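Local coordinates for uncharacterized protein (Sinorhizobium meliloti, PDB 4HUJ) that is of unknown function but probably binds a dinucleotide cofactor such as NADP through its Rossmann-type fold and may act as an oxidoreductase, at residues 169-173 with 202-206; 108-114 with 143-149. One frame throughout, in Å; residues are numbered along the deposited sequence.

Contact 1. Residues 169-173 with 202-206; sequences LFLSG and SGPIQ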
ATOM      1  N   LEU A 169      -6.796  -1.084  10.089  1.00 11.22           N
ATOM      2  CA  LEU A 169      -6.597  -0.717   8.689  1.00 11.25           C
ATOM      3  C   LEU A 169      -7.771  -1.225   7.871  1.00 10.81           C
ATOM      4  O   LEU A 169      -7.957  -2.437   7.710  1.00 11.03           O
ATOM      5  CB  LEU A 169      -5.278  -1.277   8.140  1.00 11.41           C
ATOM      6  CG  LEU A 169      -4.004  -0.498   8.479  1.00 11.73           C
ATOM      7  CD1 LEU A 169      -2.774  -1.246   7.985  1.00 12.30           C
ATOM      8  CD2 LEU A 169      -4.032   0.916   7.897  1.00 13.89           C
ATOM      9  N   PHE A 170      -8.578  -0.297   7.371  1.00 10.48           N
ATOM     10  CA  PHE A 170      -9.638  -0.641   6.426  1.00 10.40           C
ATOM     11  C   PHE A 170      -9.059  -1.013   5.058  1.00 10.41           C
ATOM     12  O   PHE A 170      -8.035  -0.474   4.630  1.00 11.34           O
ATOM     13  CB  PHE A 170     -10.644   0.513   6.292  1.00 10.27           C
ATOM     14  CG  PHE A 170     -11.393   0.809   7.560  1.00 10.36           C
ATOM     15  CD1 PHE A 170     -12.416  -0.036   7.991  1.00 10.60           C
ATOM     16  CD2 PHE A 170     -11.062   1.919   8.340  1.00 11.56           C
ATOM     17  CE1 PHE A 170     -13.110   0.225   9.174  1.00 11.44           C
ATOM     18  CE2 PHE A 170     -11.751   2.194   9.530  1.00 11.89           C
ATOM     19  CZ  PHE A 170     -12.781   1.349   9.944  1.00 12.34           C
ATOM     20  N   LEU A 171      -9.704  -1.961   4.385  1.00 10.12           N
ATOM     21  CA  LEU A 171      -9.341  -2.308   3.006  1.00 10.03           C
ATOM     22  C   LEU A 171     -10.597  -2.602   2.208  1.00  9.76           C
ATOM     23  O   LEU A 171     -11.669  -2.801   2.776  1.00  9.90           O
ATOM     24  CB  LEU A 171      -8.374  -3.502   2.949  1.00 10.01           C
ATOM     25  CG  LEU A 171      -8.937  -4.887   3.298  1.00  9.99           C
ATOM     26  CD1 LEU A 171      -8.222  -5.964   2.507  1.00 13.29           C
ATOM     27  CD2 LEU A 171      -8.829  -5.158   4.800  1.00 12.47           C
ATOM     28  N   SER A 172     -10.461  -2.608   0.885  1.00  9.78           N
ATOM     29  CA  SER A 172     -11.582  -2.877   0.003  1.00  9.84           C
ATOM     30  C   SER A 172     -11.044  -3.258  -1.368  1.00 10.33           C
ATOM     31  O   SER A 172      -9.855  -3.092  -1.648  1.00 10.12           O
ATOM     32  CB  SER A 172     -12.510  -1.662  -0.106  1.00 10.02           C
ATOM     33  OG  SER A 172     -11.786  -0.485  -0.430  1.00  9.80           O
ATOM     34  N   GLY A 173     -11.919  -3.772  -2.216  1.00 10.86           N
ATOM     35  CA  GLY A 173     -11.495  -4.275  -3.518  1.00 11.82           C
ATOM     36  C   GLY A 173     -12.513  -5.240  -4.088  1.00 12.78           C
ATOM     37  O   GLY A 173     -13.306  -5.837  -3.349  1.00 12.69           O
ATOM     38  N   SER A 202     -16.727   0.956  -0.754  1.00 12.09           N
ATOM     39  CA  SER A 202     -15.787   1.774   0.017  1.00 12.11           C
ATOM     40  C   SER A 202     -15.629   3.204  -0.505  1.00 12.26           C
ATOM     41  O   SER A 202     -15.086   4.059   0.195  1.00 12.90           O
ATOM     42  CB  SER A 202     -14.422   1.096   0.086  1.00 11.93           C
ATOM     43  OG  SER A 202     -13.699   1.253  -1.132  1.00 12.01           O
ATOM     44  N   GLY A 203     -16.106   3.466  -1.719  1.00 12.65           N
ATOM     45  CA  GLY A 203     -15.994   4.796  -2.332  1.00 12.88           C
ATOM     46  C   GLY A 203     -16.396   5.969  -1.438  1.00 13.13           C
ATOM     47  O   GLY A 203     -15.606   6.894  -1.235  1.00 13.54           O
ATOM     48  N   PRO A 204     -17.627   5.950  -0.901  1.00 13.09           N
ATOM     49  CA  PRO A 204     -18.040   7.081  -0.067  1.00 12.60           C
ATOM     50  C   PRO A 204     -17.551   7.032   1.383  1.00 12.16           C
ATOM     51  O   PRO A 204     -17.933   7.896   2.175  1.00 11.84           O
ATOM     52  CB  PRO A 204     -19.569   7.019  -0.119  1.00 13.24           C
ATOM     53  CG  PRO A 204     -19.889   5.619  -0.404  1.00 13.46           C
ATOM     54  CD  PRO A 204     -18.743   5.023  -1.165  1.00 13.02           C
ATOM     55  N   ILE A 205     -16.711   6.058   1.739  1.00 12.02           N
ATOM     56  CA  ILE A 205     -16.236   5.974   3.133  1.00 12.12           C
ATOM     57  C   ILE A 205     -14.714   5.867   3.318  1.00 11.35           C
ATOM     58  O   ILE A 205     -14.186   6.403   4.285  1.00 11.09           O
ATOM     59  CB  ILE A 205     -16.958   4.886   3.991  1.00 13.29           C
ATOM     60  CG1 ILE A 205     -16.766   3.501   3.393  1.00 14.67           C
ATOM     61  CG2 ILE A 205     -18.484   5.228   4.233  1.00 13.38           C
ATOM     62  CD1 ILE A 205     -17.175   2.376   4.344  1.00 16.60           C
ATOM     63  N   GLN A 206     -14.021   5.200   2.395  1.00 10.23           N
ATOM     64  CA  GLN A 206     -12.579   4.978   2.523  1.00 10.07           C
ATOM     65  C   GLN A 206     -11.728   5.890   1.625  1.00 10.09           C
ATOM     66  O   GLN A 206     -10.504   5.968   1.780  1.00  9.83           O
ATOM     67  CB  GLN A 206     -12.238   3.507   2.237  1.00 10.09           C
ATOM     68  CG  GLN A 206     -10.843   3.092   2.707  1.00 10.28           C
ATOM     69  CD  GLN A 206     -10.415   1.743   2.147  1.00 10.77           C
ATOM     70  OE1 GLN A 206     -11.252   0.878   1.855  1.00 11.88           O
ATOM     71  NE2 GLN A 206      -9.108   1.560   1.991  1.00 10.93           N
TER

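Contact 2. Residues 108-114 with 143-149; sequences IVVDASN and KVVKAFN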
ATOM      1  N   ILE A 108      -1.138  -8.807  -7.383  1.00 15.60           N
ATOM      2  CA  ILE A 108      -2.022  -7.929  -6.630  1.00 14.60           C
ATOM      3  C   ILE A 108      -1.342  -6.575  -6.536  1.00 13.87           C
ATOM      4  O   ILE A 108      -0.164  -6.492  -6.183  1.00 13.65           O
ATOM      5  CB  ILE A 108      -2.297  -8.479  -5.211  1.00 14.36           C
ATOM      6  CG1 ILE A 108      -3.150  -9.747  -5.292  1.00 14.63           C
ATOM      7  CG2 ILE A 108      -2.990  -7.422  -4.324  1.00 14.79           C
ATOM      8  CD1 ILE A 108      -3.214 -10.522  -3.988  1.00 13.88           C
ATOM      9  N   VAL A 109      -2.093  -5.524  -6.860  1.00 13.24           N
ATOM     10  CA  VAL A 109      -1.628  -4.155  -6.686  1.00 12.73           C
ATOM     11  C   VAL A 109      -2.433  -3.531  -5.553  1.00 12.37           C
ATOM     12  O   VAL A 109      -3.658  -3.569  -5.572  1.00 12.34           O
ATOM     13  CB  VAL A 109      -1.774  -3.339  -7.997  1.00 12.65           C
ATOM     14  CG1 VAL A 109      -1.572  -1.839  -7.752  1.00 13.60           C
ATOM     15  CG2 VAL A 109      -0.780  -3.842  -9.029  1.00 13.32           C
ATOM     16  N   VAL A 110      -1.735  -3.000  -4.554  1.00 11.74           N
ATOM     17  CA  VAL A 110      -2.384  -2.320  -3.436  1.00 11.48           C
ATOM     18  C   VAL A 110      -2.281  -0.812  -3.651  1.00 11.69           C
ATOM     19  O   VAL A 110      -1.185  -0.257  -3.635  1.00 12.51           O
ATOM     20  CB  VAL A 110      -1.755  -2.730  -2.089  1.00 11.71           C
ATOM     21  CG1 VAL A 110      -2.435  -2.003  -0.926  1.00 10.71           C
ATOM     22  CG2 VAL A 110      -1.867  -4.238  -1.900  1.00 11.36           C
ATOM     23  N   ASP A 111      -3.421  -0.159  -3.877  1.00 11.67           N
ATOM     24  CA  ASP A 111      -3.448   1.299  -4.036  1.00 11.22           C
ATOM     25  C   ASP A 111      -3.506   1.970  -2.663  1.00 10.93           C
ATOM     26  O   ASP A 111      -4.546   1.962  -2.005  1.00 11.27           O
ATOM     27  CB  ASP A 111      -4.637   1.715  -4.909  1.00 11.45           C
ATOM     28  CG  ASP A 111      -4.719   3.223  -5.125  1.00 12.19           C
ATOM     29  OD1 ASP A 111      -3.733   3.946  -4.851  1.00 12.41           O
ATOM     30  OD2 ASP A 111      -5.777   3.693  -5.583  1.00 12.58           O
ATOM     31  N   ALA A 112      -2.379   2.537  -2.233  1.00 10.65           N
ATOM     32  CA  ALA A 112      -2.299   3.252  -0.961  1.00 10.88           C
ATOM     33  C   ALA A 112      -2.359   4.775  -1.133  1.00 11.05           C
ATOM     34  O   ALA A 112      -2.167   5.516  -0.165  1.00 11.79           O
ATOM     35  CB  ALA A 112      -1.039   2.847  -0.199  1.00 11.11           C
ATOM     36  N   SER A 113      -2.630   5.231  -2.358  1.00 10.92           N
ATOM     37  CA  SER A 113      -2.579   6.661  -2.684  1.00 10.92           C
ATOM     38  C   SER A 113      -3.902   7.370  -2.415  1.00 10.69           C
ATOM     39  O   SER A 113      -4.965   6.747  -2.423  1.00 10.95           O
ATOM     40  CB  SER A 113      -2.197   6.864  -4.156  1.00 10.88           C
ATOM     41  OG  SER A 113      -3.304   6.606  -5.020  1.00 12.54           O
ATOM     42  N   ASN A 114      -3.820   8.683  -2.207  1.00 10.26           N
ATOM     43  CA  ASN A 114      -4.998   9.542  -2.123  1.00 10.13           C
ATOM     44  C   ASN A 114      -4.907  10.632  -3.178  1.00 10.38           C
ATOM     45  O   ASN A 114      -3.865  11.282  -3.303  1.00 10.55           O
ATOM     46  CB  ASN A 114      -5.096  10.173  -0.739  1.00  9.83           C
ATOM     47  CG  ASN A 114      -5.339   9.147   0.348  1.00 10.45           C
ATOM     48  OD1 ASN A 114      -4.540   9.014   1.286  1.00 13.07           O
ATOM     49  ND2 ASN A 114      -6.425   8.405   0.221  1.00  6.17           N
ATOM     50  N   LYS A 143      -5.148  -7.672  -9.812  1.00 16.53           N
ATOM     51  CA  LYS A 143      -6.236  -7.583  -8.846  1.00 15.42           C
ATOM     52  C   LYS A 143      -5.867  -6.461  -7.870  1.00 14.64           C
ATOM     53  O   LYS A 143      -4.841  -6.532  -7.197  1.00 14.44           O
ATOM     54  CB  LYS A 143      -6.441  -8.917  -8.127  1.00 15.98           C
ATOM     55  CG  LYS A 143      -7.096  -9.994  -9.002  1.00 16.92           C
ATOM     56  CD  LYS A 143      -7.171 -11.342  -8.290  1.00 20.42           C
ATOM     57  CE  LYS A 143      -7.733 -12.399  -9.228  1.00 23.18           C
ATOM     58  NZ  LYS A 143      -7.687 -13.783  -8.657  1.00 24.53           N
ATOM     59  N   VAL A 144      -6.689  -5.415  -7.831  1.00 13.71           N
ATOM     60  CA  VAL A 144      -6.382  -4.221  -7.036  1.00 12.80           C
ATOM     61  C   VAL A 144      -7.110  -4.233  -5.695  1.00 12.06           C
ATOM     62  O   VAL A 144      -8.301  -4.533  -5.629  1.00 12.49           O
ATOM     63  CB  VAL A 144      -6.700  -2.915  -7.817  1.00 13.02           C
ATOM     64  CG1 VAL A 144      -6.487  -1.666  -6.941  1.00 13.06           C
ATOM     65  CG2 VAL A 144      -5.833  -2.829  -9.076  1.00 13.71           C
ATOM     66  N   VAL A 145      -6.367  -3.930  -4.632  1.00 10.83           N
ATOM     67  CA  VAL A 145      -6.933  -3.761  -3.291  1.00 10.15           C
ATOM     68  C   VAL A 145      -6.618  -2.336  -2.849  1.00  9.52           C
ATOM     69  O   VAL A 145      -5.492  -1.880  -3.017  1.00  9.46           O
ATOM     70  CB  VAL A 145      -6.320  -4.768  -2.288  1.00 10.20           C
ATOM     71  CG1 VAL A 145      -6.819  -4.512  -0.856  1.00 10.98           C
ATOM     72  CG2 VAL A 145      -6.625  -6.196  -2.705  1.00  9.66           C
ATOM     73  N   LYS A 146      -7.611  -1.642  -2.290  1.00  9.11           N
ATOM     74  CA  LYS A 146      -7.403  -0.305  -1.724  1.00  9.16           C
ATOM     75  C   LYS A 146      -7.106  -0.466  -0.235  1.00  9.18           C
ATOM     76  O   LYS A 146      -7.945  -0.952   0.518  1.00  9.53           O
ATOM     77  CB  LYS A 146      -8.657   0.561  -1.933  1.00  9.01           C
ATOM     78  CG  LYS A 146      -8.494   2.029  -1.520  1.00  8.72           C
ATOM     79  CD  LYS A 146      -9.797   2.792  -1.709  1.00  9.57           C
ATOM     80  CE  LYS A 146      -9.636   4.265  -1.340  1.00 10.86           C
ATOM     81  NZ  LYS A 146      -8.771   4.954  -2.346  1.00 10.62           N
ATOM     82  N   ALA A 147      -5.897  -0.077   0.178  1.00  9.55           N
ATOM     83  CA  ALA A 147      -5.466  -0.208   1.571  1.00  9.76           C
ATOM     84  C   ALA A 147      -4.216   0.616   1.847  1.00 10.09           C
ATOM     85  O   ALA A 147      -3.456   0.906   0.935  1.00 10.13           O
ATOM     86  CB  ALA A 147      -5.215  -1.684   1.919  1.00 10.10           C
ATOM     87  N   PHE A 148      -4.011   0.951   3.125  1.00 10.42           N
ATOM     88  CA  PHE A 148      -2.863   1.738   3.615  1.00 11.11           C
ATOM     89  C   PHE A 148      -2.976   3.224   3.268  1.00 11.02           C
ATOM     90  O   PHE A 148      -2.021   3.974   3.467  1.00 11.11           O
ATOM     91  CB  PHE A 148      -1.500   1.207   3.115  1.00 11.13           C
ATOM     92  CG  PHE A 148      -1.202  -0.224   3.496  1.00 11.93           C
ATOM     93  CD1 PHE A 148      -0.910  -0.573   4.812  1.00 13.22           C
ATOM     94  CD2 PHE A 148      -1.153  -1.210   2.515  1.00 13.00           C
ATOM     95  CE1 PHE A 148      -0.613  -1.898   5.152  1.00 12.57           C
ATOM     96  CE2 PHE A 148      -0.856  -2.537   2.843  1.00 14.52           C
ATOM     97  CZ  PHE A 148      -0.580  -2.877   4.165  1.00 12.06           C
ATOM     98  N   ASN A 149      -4.128   3.648   2.747  1.00 10.71           N
ATOM     99  CA  ASN A 149      -4.336   5.061   2.417  1.00 10.66           C
ATOM    100  C   ASN A 149      -4.970   5.853   3.565  1.00 11.08           C
ATOM    101  O   ASN A 149      -5.102   7.074   3.493  1.00 10.70           O
ATOM    102  CB  ASN A 149      -5.239   5.181   1.186  1.00 10.29           C
ATOM    103  CG  ASN A 149      -6.686   4.842   1.501  1.00  9.81           C
ATOM    104  OD1 ASN A 149      -7.004   3.702   1.830  1.00 11.40           O
ATOM    105  ND2 ASN A 149      -7.568   5.837   1.416  1.00  9.31           N
TER
HETATM  106  O   HOH W   1      -6.095   4.316  -1.907  1.00 11.47           O

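Contact 1. Residues 169-173 with 202-206
S172 meets S202 and Q206 mainly through its hydroxyl OG, which lies 2.7 Å from S202 OG and 2.7 Å from Q206 OE1. Toward the glutamine it is the donor: the hydroxyl reaches Q206 OE1 from above the carbonyl plane, 37° out of it. The two serines are pressed together as well, S172 CB standing 3.4 Å from S202 CB, tighter than ordinary van der Waals contact, so the small serine suits both positions. Beside them the amide of Q206 lies over the strand backbone, with NE2 3.5 Å from F170 O. Its reach comes from an extended chain: CG points opposite the backbone N (chi1 -164°) and the next torsion is also extended, bringing the amide from the helix across to the strand. A glutamine is long enough to span this distance and carries both an acceptor and a donor at its end. The donor is used too, since Q206 NE2 hydrogen-bonds K146 O, which fixes which way round the amide lies. Behind Q206, its backbone N bonds to S202 O at 2.7 Å, so one helical turn holds the two helix residues on the same side. The axes of segments 202-206 and 169-173 run nearly antiparallel, at 158°. This is alpha/beta packing, a short helix laid on one face of a mixed sheet, made here through buried polar side chains.

Contact 2. Residues 108-114 with 143-149
V110 pairs with V145, and A112 O meets N149 CB at 3.4 Å, where parallel strands 108-111 and 143-147 join as the two strands of a beta-alpha-beta unit whose crossover includes helix 131-138. N149, V110 and D111 have the most surface buried here. Branched valines suit a buried strand, and V110 CG1, anti to the backbone N (chi1 179°), reaches A147 CB at 4.0 Å and comes to the edge of the F148 ring, near the ring plane. The backbone follows the parallel pattern, with V109 N bonded to K143 O and V145 N to V109 O, then D111 N to V145 O at 2.8 Å. The last bond, A147 N to D111 O, is longer at 3.3 Å, as the strands give way to loops. Past this point asparagine suits the buried site of N149, for both OD1 and ND2 are hydrogen-bonded, ND2 to Q206 O of the helix. The carboxylate of D111 suits the turn that follows its strand: OD1 takes the backbone N of S113, making an Asx turn, and takes S113 OG on its syn lone pair. OD2 bonds T132 OG1, a partner it shares with K146 NZ; the opposite charges stay 4.6 Å apart between D111 OD2 and K146 NZ, beyond a salt bridge. One water bridges the segments, donating to D111 O and S113 O and accepting from K146 NZ at 2.8 Å.

Contact 2 closes before contact 1 opens along the chain, and their centres lie 10 Å apart. They share one mixed sheet, in which strand 143-147 has strand 108-111 as its parallel neighbour and strand 166-173 as its antiparallel one. Contact 2 therefore extends the parallel, Rossmann-like part, and contact 1 sits beyond the change of direction, where helix 199-206 is attached. The two touch directly: K146 N lies 2.7 Å from S172 O, a probable hydrogen bond, and they also meet through N149 and Q206. Helix 199-206 is thereby tied to the loop after strand 143-147 as well as to strand 166-173, linking the later part of the chain to the probable dinucleotide-binding fold.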